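Local coordinates for thrombomodulin (Homo sapiens, PDB 1DX5), which serves as an endothelial cell receptor and as the cofactor with which thrombin activates protein C, starting an anticoagulant pathway, at residues Ala111-Ile114 with Gly115-Cys118. Numbering follows the deposited sequence.
Sequences AGQI and GTDC. Unlike the reference sequence in segment 111-114: Gly112 (reference Arg), Gln113 (reference His).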
loop_
_atom_site.group_PDB
_atom_site.type_symbol
_atom_site.label_atom_id
_atom_site.label_comp_id
_atom_site.label_asym_id
_atom_site.label_seq_id
_atom_site.Cartn_x
_atom_site.Cartn_y
_atom_site.Cartn_z
ATOM N N ALA E 111 2.928 -33.722 -11.505
ATOM C CA ALA E 111 2.873 -32.695 -12.538
ATOM C C ALA E 111 3.709 -31.460 -12.213
ATOM O O ALA E 111 3.615 -30.899 -11.114
ATOM C CB ALA E 111 1.420 -32.291 -12.797
ATOM N N GLY E 112 4.535 -31.050 -13.174
ATOM C CA GLY E 112 5.351 -29.868 -12.986
ATOM C C GLY E 112 4.672 -28.685 -13.647
ATOM O O GLY E 112 4.653 -28.592 -14.868
ATOM N N GLN E 113 4.078 -27.806 -12.847
ATOM C CA GLN E 113 3.395 -26.622 -13.371
ATOM C C GLN E 113 4.293 -25.389 -13.303
ATOM O O GLN E 113 5.023 -25.198 -12.337
ATOM C CB GLN E 113 2.137 -26.322 -12.557
ATOM C CG GLN E 113 1.211 -27.491 -12.329
ATOM C CD GLN E 113 0.033 -27.111 -11.309
ATOM O OE1 GLN E 113 -1.061 -26.885 -11.817
ATOM N NE2 GLN E 113 0.286 -27.006 -10.014
ATOM N N ILE E 114 4.203 -24.542 -14.319
ATOM C CA ILE E 114 4.976 -23.311 -14.368
ATOM C C ILE E 114 4.105 -22.089 -14.060
ATOM O O ILE E 114 3.116 -21.834 -14.751
ATOM C CB ILE E 114 5.682 -23.128 -15.743
ATOM C CG1 ILE E 114 7.027 -23.858 -15.766
ATOM C CG2 ILE E 114 5.990 -21.656 -15.997
ATOM C CD1 ILE E 114 6.990 -25.281 -15.403
ATOM N N GLY E 115 4.467 -21.358 -13.007
ATOM C CA GLY E 115 3.748 -20.150 -12.646
ATOM C C GLY E 115 2.374 -20.277 -12.018
ATOM O O GLY E 115 1.737 -19.263 -11.751
ATOM N N THR E 116 1.909 -21.502 -11.785
ATOM C CA THR E 116 0.598 -21.718 -11.175
ATOM C C THR E 116 0.663 -22.652 -9.972
ATOM O O THR E 116 1.591 -23.449 -9.827
ATOM C CB THR E 116 -0.438 -22.283 -12.179
ATOM O OG1 THR E 116 0.085 -23.458 -12.800
ATOM C CG2 THR E 116 -0.763 -21.257 -13.249
ATOM N N ASP E 117 -0.345 -22.543 -9.116
ATOM C CA ASP E 117 -0.449 -23.353 -7.912
ATOM C C ASP E 117 -1.191 -24.660 -8.213
ATOM O O ASP E 117 -1.644 -24.881 -9.335
ATOM C CB ASP E 117 -1.198 -22.553 -6.838
ATOM C CG ASP E 117 -1.038 -23.173 -5.374
ATOM O OD1 ASP E 117 -0.355 -24.203 -5.224
ATOM O OD2 ASP E 117 -1.591 -22.585 -4.425
ATOM N N CYS E 118 -1.302 -25.517 -7.202
ATOM C CA CYS E 118 -1.997 -26.800 -7.318
ATOM C C CYS E 118 -3.513 -26.596 -7.234
ATOM O O CYS E 118 -4.240 -27.241 -8.022
ATOM C CB CYS E 118 -1.556 -27.758 -6.201
ATOM S SG CYS E 118 0.246 -27.998 -6.066
ATOM O OXT CYS E 118 -3.955 -25.801 -6.374
#
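Between Gln113 and Thr116 the backbone reverses: strand 112-114 ends at Ile114, and Gly115, with a positive phi of 73°, turns the chain so that Thr116-Cys118 runs back past the side chain of Gln113. The strand pairs antiparallel with strand 100-103, Gln113 sharing backbone hydrogen bonds with Cys102, and Gly115 with Phe100; the side chains of Asp117 and Cys118 also rest on Cys102. Extended beyond CG, the glutamine chain reaches toward the backbone of Asp117, its CG anti to the carbonyl carbon (chi1 -50°). There NE2 of Gln113, 2.9 Å from O of Asp117, makes what is at most a weak, doubtful hydrogen bond, since this nitrogen lies too close to another atom of the model. Such a returning C-terminal tail, tied by a disulfide, belongs to the EGF-like fold, here the sixth, calcium-binding domain: SG of Cys118 is bonded to Cys104. Thr116 crosses the glutamine chain at about a right angle, OG1 touching CB of Gln113 at 3.5 Å. In the next residue, OD1 of Asp117 accepts N of Cys118 at 2.6 Å, met 44° out of the carboxylate plane, and also takes N of Ser90, two bonds on one oxygen that probably help to hold the carboxylate in place.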